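Local structure of CEL44C (Paenibacillus polymyxa, 2YIH) at residues V157-F162 with V213-A218; F165-Y170 with A221-A226; N298-G301 with T305-A308; I371-V376 with N399-A404. The protein hydrolyses the beta-1,4-glucan backbone of xyloglucan as the family 44 glycoside hydrolase part of a longer multidomain enzyme, and is also classed as an endo-glucanase. The protein carries 8 engineered substitutions. All blocks are in the same frame, centred on the assembly; numbering follows the deposited sequence. Where two conformers were deposited one is given.

Interaction 1 of 4, residues V157-F162 with V213-A218; sequences VYVDEF and VSLSKA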
loop_
_atom_site.group_PDB
_atom_site.type_symbol
_atom_site.label_atom_id
_atom_site.label_comp_id
_atom_site.label_asym_id
_atom_site.label_seq_id
_atom_site.Cartn_x
_atom_site.Cartn_y
_atom_site.Cartn_z
ATOM N N VAL A 157 -5.545 -27.915 -2.666
ATOM C CA VAL A 157 -6.241 -26.862 -1.932
ATOM C C VAL A 157 -7.049 -26.122 -2.989
ATOM O O VAL A 157 -6.539 -25.863 -4.060
ATOM C CB VAL A 157 -5.216 -25.932 -1.240
ATOM C CG1 VAL A 157 -5.866 -24.728 -0.708
ATOM C CG2 VAL A 157 -4.504 -26.719 -0.102
ATOM N N TYR A 158 -8.332 -25.879 -2.728
ATOM C CA TYR A 158 -9.200 -25.306 -3.751
ATOM C C TYR A 158 -9.474 -23.859 -3.410
ATOM O O TYR A 158 -10.005 -23.574 -2.355
ATOM C CB TYR A 158 -10.528 -26.065 -3.756
ATOM C CG TYR A 158 -10.374 -27.505 -4.211
ATOM C CD1 TYR A 158 -10.109 -27.789 -5.547
ATOM C CD2 TYR A 158 -10.422 -28.573 -3.289
ATOM C CE1 TYR A 158 -9.971 -29.106 -5.997
ATOM C CE2 TYR A 158 -10.253 -29.912 -3.720
ATOM C CZ TYR A 158 -10.032 -30.152 -5.073
ATOM O OH TYR A 158 -9.913 -31.459 -5.509
ATOM N N VAL A 159 -9.170 -22.939 -4.311
ATOM C CA VAL A 159 -9.236 -21.528 -3.913
ATOM C C VAL A 159 -10.691 -21.090 -3.812
ATOM O O VAL A 159 -11.059 -20.366 -2.871
ATOM C CB VAL A 159 -8.453 -20.612 -4.858
ATOM C CG1 VAL A 159 -8.518 -19.175 -4.336
ATOM C CG2 VAL A 159 -6.997 -21.052 -4.938
ATOM N N ASP A 160 -11.547 -21.534 -4.736
ATOM C CA ASP A 160 -12.935 -21.089 -4.662
ATOM C C ASP A 160 -13.676 -21.650 -3.441
ATOM O O ASP A 160 -14.588 -21.009 -2.917
ATOM C CB ASP A 160 -13.702 -21.273 -6.003
ATOM C CG ASP A 160 -13.924 -22.732 -6.389
ATOM O OD1 ASP A 160 -13.319 -23.662 -5.820
ATOM O OD2 ASP A 160 -14.723 -22.934 -7.332
ATOM N N GLU A 161 -13.239 -22.812 -2.962
ATOM C CA GLU A 161 -13.731 -23.384 -1.709
ATOM C C GLU A 161 -13.389 -22.466 -0.529
ATOM O O GLU A 161 -14.190 -22.261 0.382
ATOM C CB GLU A 161 -13.145 -24.784 -1.496
ATOM C CG GLU A 161 -13.748 -25.483 -0.274
ATOM C CD GLU A 161 -13.440 -26.958 -0.259
ATOM O OE1 GLU A 161 -12.257 -27.315 -0.240
ATOM O OE2 GLU A 161 -14.393 -27.759 -0.345
ATOM N N PHE A 162 -12.192 -21.909 -0.560
ATOM C CA PHE A 162 -11.798 -20.997 0.486
ATOM C C PHE A 162 -12.653 -19.716 0.411
ATOM O O PHE A 162 -13.071 -19.163 1.445
ATOM C CB PHE A 162 -10.320 -20.672 0.314
ATOM C CG PHE A 162 -9.826 -19.624 1.275
ATOM C CD1 PHE A 162 -10.028 -19.783 2.651
ATOM C CD2 PHE A 162 -9.219 -18.477 0.801
ATOM C CE1 PHE A 162 -9.556 -18.818 3.543
ATOM C CE2 PHE A 162 -8.755 -17.499 1.697
ATOM C CZ PHE A 162 -8.910 -17.704 3.055
ATOM N N VAL A 213 -6.273 -14.729 -15.093
ATOM C CA VAL A 213 -7.643 -14.886 -15.608
ATOM C C VAL A 213 -8.312 -16.098 -15.000
ATOM O O VAL A 213 -9.447 -16.011 -14.543
ATOM C CB VAL A 213 -7.631 -15.003 -17.142
ATOM C CG1 VAL A 213 -9.023 -15.486 -17.680
ATOM C CG2 VAL A 213 -7.182 -13.675 -17.726
ATOM N N SER A 214 -7.587 -17.217 -14.911
ATOM C CA SER A 214 -8.171 -18.422 -14.300
ATOM C C SER A 214 -8.558 -18.218 -12.823
ATOM O O SER A 214 -9.631 -18.637 -12.392
ATOM C CB SER A 214 -7.212 -19.619 -14.423
ATOM O OG SER A 214 -7.798 -20.764 -13.815
ATOM N N LEU A 215 -7.693 -17.565 -12.055
ATOM C CA LEU A 215 -7.956 -17.404 -10.616
ATOM C C LEU A 215 -9.079 -16.360 -10.432
ATOM O O LEU A 215 -10.009 -16.573 -9.642
ATOM C CB LEU A 215 -6.681 -16.973 -9.875
ATOM C CG LEU A 215 -6.852 -16.608 -8.389
ATOM C CD1 LEU A 215 -7.576 -17.696 -7.593
ATOM C CD2 LEU A 215 -5.405 -16.330 -7.818
ATOM N N SER A 216 -9.014 -15.272 -11.197
ATOM C CA SER A 216 -9.994 -14.200 -11.050
ATOM C C SER A 216 -11.379 -14.731 -11.386
ATOM O O SER A 216 -12.332 -14.496 -10.636
ATOM C CB SER A 216 -9.677 -13.002 -11.951
ATOM O OG SER A 216 -10.574 -11.939 -11.637
ATOM N N LYS A 217 -11.486 -15.508 -12.472
ATOM C CA LYS A 217 -12.796 -16.117 -12.803
ATOM C C LYS A 217 -13.345 -16.950 -11.666
ATOM O O LYS A 217 -14.543 -16.877 -11.368
ATOM C CB LYS A 217 -12.675 -17.011 -14.038
ATOM C CG LYS A 217 -12.570 -16.187 -15.285
ATOM C CD LYS A 217 -12.040 -17.055 -16.424
ATOM C CE LYS A 217 -12.815 -18.335 -16.593
ATOM N NZ LYS A 217 -12.370 -18.997 -17.874
ATOM N N ALA A 218 -12.487 -17.766 -11.063
ATOM C CA ALA A 218 -12.933 -18.621 -9.971
ATOM C C ALA A 218 -13.444 -17.822 -8.793
ATOM O O ALA A 218 -14.401 -18.212 -8.163
ATOM C CB ALA A 218 -11.820 -19.586 -9.532
HETATM O O HOH W 1 -15.622 -20.702 -8.745
#

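Interaction 2 of 4, residues F165-Y170 with A221-A226; sequences FLVNKY and AIDAGA. With EDO (1,2-ethanediol), chain I.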
loop_
_atom_site.group_PDB
_atom_site.type_symbol
_atom_site.label_atom_id
_atom_site.label_comp_id
_atom_site.label_asym_id
_atom_site.label_seq_id
_atom_site.Cartn_x
_atom_site.Cartn_y
_atom_site.Cartn_z
ATOM N N PHE A 165 -15.957 -20.414 1.824
ATOM C CA PHE A 165 -15.824 -20.466 3.278
ATOM C C PHE A 165 -15.917 -19.066 3.910
ATOM O O PHE A 165 -16.634 -18.887 4.898
ATOM C CB PHE A 165 -14.508 -21.186 3.656
ATOM C CG PHE A 165 -14.149 -21.126 5.110
ATOM C CD1 PHE A 165 -14.595 -22.114 5.996
ATOM C CD2 PHE A 165 -13.305 -20.116 5.596
ATOM C CE1 PHE A 165 -14.251 -22.056 7.362
ATOM C CE2 PHE A 165 -12.908 -20.101 6.935
ATOM C CZ PHE A 165 -13.405 -21.050 7.817
ATOM N N LEU A 166 -15.199 -18.101 3.335
ATOM C CA LEU A 166 -15.224 -16.716 3.826
ATOM C C LEU A 166 -16.621 -16.113 3.650
ATOM O O LEU A 166 -17.166 -15.490 4.587
ATOM C CB LEU A 166 -14.189 -15.880 3.071
ATOM C CG LEU A 166 -12.747 -16.289 3.398
ATOM C CD1 LEU A 166 -11.818 -15.388 2.539
ATOM C CD2 LEU A 166 -12.445 -16.100 4.901
ATOM N N VAL A 167 -17.217 -16.324 2.481
ATOM C CA VAL A 167 -18.535 -15.743 2.207
ATOM C C VAL A 167 -19.584 -16.381 3.125
ATOM O O VAL A 167 -20.534 -15.714 3.575
ATOM C CB VAL A 167 -18.901 -15.889 0.711
ATOM C CG1 VAL A 167 -20.409 -15.585 0.437
ATOM C CG2 VAL A 167 -17.982 -14.976 -0.149
ATOM N N ASN A 168 -19.429 -17.674 3.397
ATOM C CA ASN A 168 -20.352 -18.358 4.303
ATOM C C ASN A 168 -20.291 -17.728 5.710
ATOM O O ASN A 168 -21.322 -17.583 6.395
ATOM C CB ASN A 168 -20.015 -19.856 4.364
ATOM C CG ASN A 168 -20.816 -20.594 5.424
ATOM O OD1 ASN A 168 -20.327 -20.842 6.521
ATOM N ND2 ASN A 168 -22.059 -20.898 5.107
ATOM N N LYS A 169 -19.094 -17.342 6.141
ATOM C CA LYS A 169 -18.922 -16.773 7.470
ATOM C C LYS A 169 -19.328 -15.288 7.553
ATOM O O LYS A 169 -19.889 -14.825 8.583
ATOM C CB LYS A 169 -17.465 -16.958 7.930
ATOM C CG LYS A 169 -17.205 -16.545 9.369
ATOM C CD LYS A 169 -15.829 -17.000 9.818
ATOM C CE LYS A 169 -15.388 -16.320 11.108
ATOM N NZ LYS A 169 -16.102 -16.832 12.320
ATOM N N TYR A 170 -19.002 -14.523 6.509
ATOM C CA TYR A 170 -19.005 -13.058 6.606
ATOM C C TYR A 170 -20.007 -12.379 5.703
ATOM O O TYR A 170 -20.188 -11.166 5.793
ATOM C CB TYR A 170 -17.629 -12.511 6.249
ATOM C CG TYR A 170 -16.566 -12.899 7.263
ATOM C CD1 TYR A 170 -16.626 -12.455 8.591
ATOM C CD2 TYR A 170 -15.487 -13.670 6.884
ATOM C CE1 TYR A 170 -15.657 -12.833 9.521
ATOM C CE2 TYR A 170 -14.487 -14.022 7.801
ATOM C CZ TYR A 170 -14.581 -13.610 9.120
ATOM O OH TYR A 170 -13.563 -13.919 10.013
ATOM N N ALA A 221 -16.762 -15.988 -9.556
ATOM C CA ALA A 221 -17.905 -16.934 -9.574
ATOM C C ALA A 221 -18.521 -17.144 -8.190
ATOM O O ALA A 221 -19.712 -17.465 -8.052
ATOM C CB ALA A 221 -17.509 -18.290 -10.224
ATOM N N ILE A 222 -17.717 -16.949 -7.152
ATOM C CA ILE A 222 -18.231 -16.984 -5.788
ATOM C C ILE A 222 -18.749 -15.629 -5.321
ATOM O O ILE A 222 -19.775 -15.555 -4.643
ATOM C CB ILE A 222 -17.193 -17.527 -4.788
ATOM C CG1 ILE A 222 -16.546 -18.817 -5.311
ATOM C CG2 ILE A 222 -17.841 -17.762 -3.436
ATOM C CD1 ILE A 222 -17.553 -19.957 -5.626
ATOM N N ASP A 223 -18.003 -14.561 -5.630
ATOM C CA ASP A 223 -18.359 -13.224 -5.149
ATOM C C ASP A 223 -18.021 -12.204 -6.219
ATOM O O ASP A 223 -16.886 -11.719 -6.302
ATOM C CB ASP A 223 -17.647 -12.922 -3.820
ATOM C CG ASP A 223 -18.128 -11.617 -3.169
ATOM O OD1 ASP A 223 -18.913 -10.871 -3.801
ATOM O OD2 ASP A 223 -17.722 -11.352 -2.017
ATOM N N ALA A 224 -19.029 -11.835 -7.006
ATOM C CA ALA A 224 -18.833 -10.927 -8.133
ATOM C C ALA A 224 -18.463 -9.513 -7.672
ATOM O O ALA A 224 -17.862 -8.731 -8.420
ATOM C CB ALA A 224 -20.128 -10.880 -9.007
ATOM N N GLY A 225 -18.815 -9.191 -6.433
ATOM C CA GLY A 225 -18.573 -7.841 -5.935
ATOM C C GLY A 225 -17.193 -7.674 -5.317
ATOM O O GLY A 225 -16.788 -6.557 -4.993
ATOM N N ALA A 226 -16.481 -8.777 -5.106
ATOM C CA ALA A 226 -15.120 -8.672 -4.502
ATOM C C ALA A 226 -14.201 -7.997 -5.502
ATOM O O ALA A 226 -14.280 -8.292 -6.693
ATOM C CB ALA A 226 -14.582 -10.061 -4.168
HETATM C C1 EDO I . -22.936 -12.611 -4.682
HETATM O O1 EDO I . -22.067 -11.466 -4.715
HETATM C C2 EDO I . -22.332 -13.763 -5.477
HETATM O O2 EDO I . -21.723 -13.308 -6.700
#

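Interaction 3 of 4, residues N298-G301 with T305-A308; sequences NEVG and TKKA. With EDO (1,2-ethanediol), chain J.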
loop_
_atom_site.group_PDB
_atom_site.type_symbol
_atom_site.label_atom_id
_atom_site.label_comp_id
_atom_site.label_asym_id
_atom_site.label_seq_id
_atom_site.Cartn_x
_atom_site.Cartn_y
_atom_site.Cartn_z
ATOM N N ASN A 298 17.293 1.207 2.981
ATOM C CA ASN A 298 18.237 0.219 3.559
ATOM C C ASN A 298 18.577 0.506 5.034
ATOM O O ASN A 298 18.614 -0.408 5.875
ATOM C CB ASN A 298 19.522 0.120 2.719
ATOM C CG ASN A 298 19.334 -0.724 1.467
ATOM O OD1 ASN A 298 20.128 -0.651 0.520
ATOM N ND2 ASN A 298 18.292 -1.519 1.450
ATOM N N GLU A 299 18.808 1.778 5.350
ATOM C CA GLU A 299 19.157 2.186 6.701
ATOM C C GLU A 299 18.967 3.704 6.800
ATOM O O GLU A 299 18.833 4.382 5.779
ATOM C CB GLU A 299 20.616 1.805 7.017
ATOM C CG GLU A 299 21.622 2.345 5.965
ATOM C CD GLU A 299 23.076 1.929 6.254
ATOM O OE1 GLU A 299 23.590 2.317 7.319
ATOM O OE2 GLU A 299 23.714 1.276 5.389
ATOM N N VAL A 300 18.903 4.227 8.023
ATOM C CA VAL A 300 18.638 5.650 8.212
ATOM C C VAL A 300 19.663 6.505 7.459
ATOM O O VAL A 300 19.311 7.495 6.792
ATOM C CB VAL A 300 18.480 6.048 9.713
ATOM C CG1 VAL A 300 19.783 5.749 10.518
ATOM C CG2 VAL A 300 18.075 7.543 9.814
ATOM N N GLY A 301 20.933 6.102 7.521
ATOM C CA GLY A 301 21.952 6.790 6.715
ATOM C C GLY A 301 22.458 8.066 7.371
ATOM O O GLY A 301 22.220 8.310 8.557
ATOM N N THR A 305 21.567 11.101 3.257
ATOM C CA THR A 305 20.556 10.029 3.127
ATOM C C THR A 305 19.225 10.568 3.678
ATOM O O THR A 305 18.167 10.338 3.091
ATOM C CB THR A 305 20.916 8.746 3.928
ATOM O OG1 THR A 305 22.306 8.415 3.752
ATOM C CG2 THR A 305 20.046 7.551 3.465
ATOM N N LYS A 306 19.282 11.269 4.804
ATOM C CA LYS A 306 18.058 11.803 5.422
ATOM C C LYS A 306 17.425 12.870 4.519
ATOM O O LYS A 306 16.202 12.902 4.363
ATOM C CB LYS A 306 18.347 12.367 6.822
ATOM C CG LYS A 306 18.711 11.277 7.830
ATOM C CD LYS A 306 19.453 11.874 9.029
ATOM C CE LYS A 306 19.877 10.799 10.055
ATOM N NZ LYS A 306 20.430 11.490 11.293
ATOM N N LYS A 307 18.247 13.768 3.953
ATOM C CA LYS A 307 17.710 14.750 3.019
ATOM C C LYS A 307 17.056 14.075 1.805
ATOM O O LYS A 307 15.981 14.495 1.332
ATOM C CB LYS A 307 18.814 15.719 2.582
ATOM C CG LYS A 307 19.231 16.674 3.716
ATOM C CD LYS A 307 20.417 17.518 3.221
ATOM C CE LYS A 307 21.033 18.366 4.317
ATOM N NZ LYS A 307 22.145 19.146 3.690
ATOM N N ALA A 308 17.718 13.042 1.268
ATOM C CA ALA A 308 17.199 12.373 0.078
ATOM C C ALA A 308 15.901 11.657 0.429
ATOM O O ALA A 308 14.976 11.632 -0.379
ATOM C CB ALA A 308 18.225 11.408 -0.504
HETATM C C1 EDO J . 18.031 14.579 12.011
HETATM O O1 EDO J . 19.387 14.867 12.343
HETATM C C2 EDO J . 17.592 13.422 12.887
HETATM O O2 EDO J . 18.433 12.297 12.624
#

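Interaction 4 of 4, residues I371-V376 with N399-A404; sequences IAMTDV and NYVSAA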
loop_
_atom_site.group_PDB
_atom_site.type_symbol
_atom_site.label_atom_id
_atom_site.label_comp_id
_atom_site.label_asym_id
_atom_site.label_seq_id
_atom_site.Cartn_x
_atom_site.Cartn_y
_atom_site.Cartn_z
ATOM N N ILE A 371 8.734 12.654 8.359
ATOM C CA ILE A 371 8.406 13.715 7.420
ATOM C C ILE A 371 8.172 13.182 6.006
ATOM O O ILE A 371 7.215 13.601 5.321
ATOM C CB ILE A 371 9.447 14.838 7.454
ATOM C CG1 ILE A 371 9.391 15.532 8.807
ATOM C CG2 ILE A 371 9.194 15.858 6.317
ATOM C CD1 ILE A 371 10.430 16.592 8.966
ATOM N N ALA A 372 8.979 12.231 5.567
ATOM C CA ALA A 372 8.724 11.609 4.257
ATOM C C ALA A 372 7.296 11.060 4.189
ATOM O O ALA A 372 6.574 11.336 3.228
ATOM C CB ALA A 372 9.751 10.505 3.957
ATOM N N MET A 373 6.855 10.368 5.244
ATOM C CA MET A 373 5.543 9.752 5.234
ATOM C C MET A 373 4.431 10.756 5.377
ATOM O O MET A 373 3.348 10.559 4.832
ATOM C CB MET A 373 5.428 8.694 6.337
ATOM C CG MET A 373 6.094 7.398 5.967
ATOM S SD MET A 373 5.272 6.580 4.570
ATOM C CE MET A 373 3.793 5.848 5.285
ATOM N N THR A 374 4.657 11.837 6.110
ATOM C CA THR A 374 3.664 12.871 6.204
ATOM C C THR A 374 3.437 13.495 4.819
ATOM O O THR A 374 2.326 13.892 4.478
ATOM C CB THR A 374 4.100 13.887 7.253
ATOM O OG1 THR A 374 4.369 13.188 8.485
ATOM C CG2 THR A 374 3.034 14.913 7.458
ATOM N N ASP A 375 4.498 13.544 4.017
ATOM C CA ASP A 375 4.343 14.088 2.666
ATOM C C ASP A 375 3.623 13.019 1.784
ATOM O O ASP A 375 2.664 13.312 1.080
ATOM C CB ASP A 375 5.708 14.489 2.069
ATOM C CG ASP A 375 5.575 15.436 0.872
ATOM O OD1 ASP A 375 4.456 15.884 0.587
ATOM O OD2 ASP A 375 6.602 15.686 0.198
ATOM N N VAL A 376 4.086 11.777 1.871
ATOM C CA VAL A 376 3.545 10.684 1.030
ATOM C C VAL A 376 2.058 10.512 1.274
ATOM O O VAL A 376 1.302 10.399 0.322
ATOM C CB VAL A 376 4.312 9.337 1.283
ATOM C CG1 VAL A 376 3.538 8.110 0.632
ATOM C CG2 VAL A 376 5.784 9.433 0.743
ATOM N N ASN A 399 8.530 4.227 15.075
ATOM C CA ASN A 399 7.885 5.312 15.820
ATOM C C ASN A 399 7.514 6.485 14.937
ATOM O O ASN A 399 6.483 7.095 15.152
ATOM C CB ASN A 399 8.783 5.808 16.955
ATOM C CG ASN A 399 8.877 4.809 18.088
ATOM O OD1 ASN A 399 7.863 4.224 18.522
ATOM N ND2 ASN A 399 10.101 4.545 18.519
ATOM N N TYR A 400 8.383 6.827 13.985
ATOM C CA TYR A 400 8.116 8.020 13.161
ATOM C C TYR A 400 7.174 7.738 11.990
ATOM O O TYR A 400 6.453 8.648 11.524
ATOM C CB TYR A 400 9.415 8.714 12.748
ATOM C CG TYR A 400 9.929 9.692 13.796
ATOM C CD1 TYR A 400 9.283 10.905 14.020
ATOM C CD2 TYR A 400 11.020 9.349 14.620
ATOM C CE1 TYR A 400 9.749 11.818 14.965
ATOM C CE2 TYR A 400 11.503 10.252 15.566
ATOM C CZ TYR A 400 10.836 11.445 15.773
ATOM O OH TYR A 400 11.303 12.342 16.718
ATOM N N VAL A 401 7.088 6.472 11.555
ATOM C CA VAL A 401 6.021 6.110 10.601
ATOM C C VAL A 401 4.665 6.186 11.288
ATOM O O VAL A 401 3.709 6.749 10.747
ATOM C CB VAL A 401 6.277 4.716 9.971
ATOM C CG1 VAL A 401 5.066 4.306 9.073
ATOM C CG2 VAL A 401 7.547 4.787 9.135
ATOM N N SER A 402 4.572 5.627 12.490
ATOM C CA SER A 402 3.324 5.681 13.232
ATOM C C SER A 402 2.952 7.137 13.485
ATOM O O SER A 402 1.782 7.482 13.410
ATOM C CB SER A 402 3.429 4.897 14.544
ATOM O OG SER A 402 3.579 3.498 14.300
ATOM N N ALA A 403 3.940 7.982 13.783
ATOM C CA ALA A 403 3.660 9.425 13.978
ATOM C C ALA A 403 2.986 10.070 12.764
ATOM O O ALA A 403 1.998 10.771 12.901
ATOM C CB ALA A 403 4.962 10.223 14.317
ATOM N N ALA A 404 3.478 9.742 11.579
ATOM C CA ALA A 404 2.912 10.299 10.333
ATOM C C ALA A 404 1.457 9.880 10.182
ATOM O O ALA A 404 0.602 10.730 9.868
ATOM C CB ALA A 404 3.741 9.863 9.107
#

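Interaction 1 of 4, residues V157-F162 with V213-A218
Val159 and Leu215 supply the apolar part of this buried contact. Val159 CG1 lies 3.7 Å from Leu215 CD1, and the two side chains cross at about a right angle. Leu215 CB does not point straight at the other segment; its CD1 branch makes the approach. Val159 also lies against Val138 and Leu110. A second van der Waals contact joins Asp160 to Ala218. Their CB atoms are 4.3 Å apart, and Asp160 CB is 3.8 Å from Ala218 O.

The polar link runs through one water. It donates to Asp160 OD2 at 2.8 Å and to Ala218 O at 2.8 Å. With Asp160 CG between its backbone N and carbonyl carbon (chi1 67°), OD1 reaches the backbone N of Lys142 while OD2 takes the water. Both carboxylate oxygens are thus engaged. Asp160 lies in the first turn of helix 159-170, two residues after Tyr158, which takes the N-cap position. The helix end would be expected to favour its negative charge. Segment 157-162 runs from the end of strand 156-158 into helix 159-170; segment 213-218 lies on helix 205-222. These helices flank strand 181-184 in sequence as successive outer helices of the TIM barrel, the catalytic fold of family 44.

Interaction 2 of 4, residues F165-Y170 with A221-A226
Val167 points from helix 159-170 at Ile222 and Asp223, where the chain leads from helix 205-222 toward strand 227-233. This is the outer helical layer of the TIM barrel. A single branch of Val167 makes both contacts. Its CG2 is 4.3 Å from Ile222 CG2 and 4.1 Å from Asp223 OD2. The packing is light, with the Val167 side chain set at a slant to that of Asp223. Ile222 also packs on Val163 and Asp160 of helix 159-170.

Asp223 CG lies opposite the backbone N (chi1 -172°), and the two carboxylate oxygens have separate tasks. OD2 accepts from the backbone N of Ala173, in the loop after helix 159-170. OD1 accepts from Gly225 N at 3.1 Å, which makes an Asx turn. That N-H meets OD1 from above the carboxylate plane, 38° out of it. The Asx turn sits within a type I beta turn from Asp223 to Ala226. With an alanine here, the N-H groups of Ala173 and Gly225 would probably be left without this acceptor and the turn less firmly held. A 1,2-ethanediol, likely a crystallisation additive, lies beside the turn; Ala224 N donates to its O2 at 3.1 Å, with an N-H...O angle of 167°.

Interaction 3 of 4, residues N298-G301 with T305-A308
Thr305 packs against the backbone of Val300 and Gly301. Its CG2 methyl lies 3.4 Å from Val300 O, and its OG1 lies 3.4 Å from Gly301 CA. Gly301 allows this close approach because it has no side chain. A CB modelled there would fall 2.2 Å from Thr305 CB. The backbone angles of Gly301 (phi 82°, psi -167°) would also press a CB against the preceding carbonyl.

The second patch is Val300 with Lys306. Val300 CG2 is anti to the backbone N and meets Lys306 CE at 3.7 Å. Gly301 O lies 3.7 Å from the same CE. The lysine chain is extended beyond CG, so its aliphatic part runs past the loop.

The contact joins a loop to the helix it leads into, 303-311. Both belong to the excursion between strands 280-285 and 353-359 of the TIM barrel.

Further bonds hold these groups in place. Thr305 OG1 bonds to Gly291 O and to the backbone N of Asn302, just ahead of the helix, and this fixes the rotation of the threonine. Arg309 NH1 donates to Val300 O from one turn further along. Lys306 NZ forms a long, weak ion pair with Asp366, which also touches Val300. A 1,2-ethanediol lies between Lys306 NZ and Asp366 OD1. Its O2 is only 2.5 Å from NZ, short enough to be doubtful. An alanine in place of Lys306 would probably remove the CE contact with Val300 CG2 and leave Asp366 without this distant positive charge.

Interaction 4 of 4, residues I371-V376 with N399-A404
Met373 and Ala404 form the tight part of the contact. Their CB atoms are 3.4 Å apart, closer than usual van der Waals contact for two carbons. The small alanine lets the helices come this near, with Thr374 CA and Ala404 CA as the nearest pair at 4.9 Å. Thr374 OG1 also lies 3.4 Å from Ala404 CB, but two conformers were deposited for this threonine, so that approach is less certain. OG1 is hydrogen-bonded to Gly370 O in its own helix.

The axes of the segments come within 8.2 Å and run at 29° to each other, with the same N-to-C sense. Helices 367-382 and 399-409 follow strands 353-359 and 387-390, the last two strands of the TIM barrel, as adjacent outer helices.

The looser side is at the end of the methionine. Bends at chi2 (-66°) and chi3 (-77°) bring Met373 CE to Val401 CG1 at 4.3 Å. This side is not open to solvent: both residues are buried, and Met373 also touches Tyr405. Beyond Thr374 the cover comes from the nine-stranded beta sheet, through Val450, Met452 and Phe480. Tyr400 OH bonds to Asp481 O, and Asp375 OD1 to His436 NE2, both in that sheet.

Interactions 1 and 2 form one continuous seam between helices 159-170 and 205-222. Their centres are 11 Å apart, and Asp160 O of the first packs on Ile222 CG1 of the second at 3.8 Å. Interactions 3 and 4 lie across the chain's centre from them, with centres 14 Å apart and nearest atoms about 7 Å apart. The centres of interactions 1 and 4 are 37 Å apart. Interaction 1 is nearest the calcium site: the Val159 side chain is about 11 Å from the ion. Interactions 2, 3 and 4 lie away from the annotated sites; the Glu299 side chain of interaction 3 is still about 14 Å from a bound glucose unit.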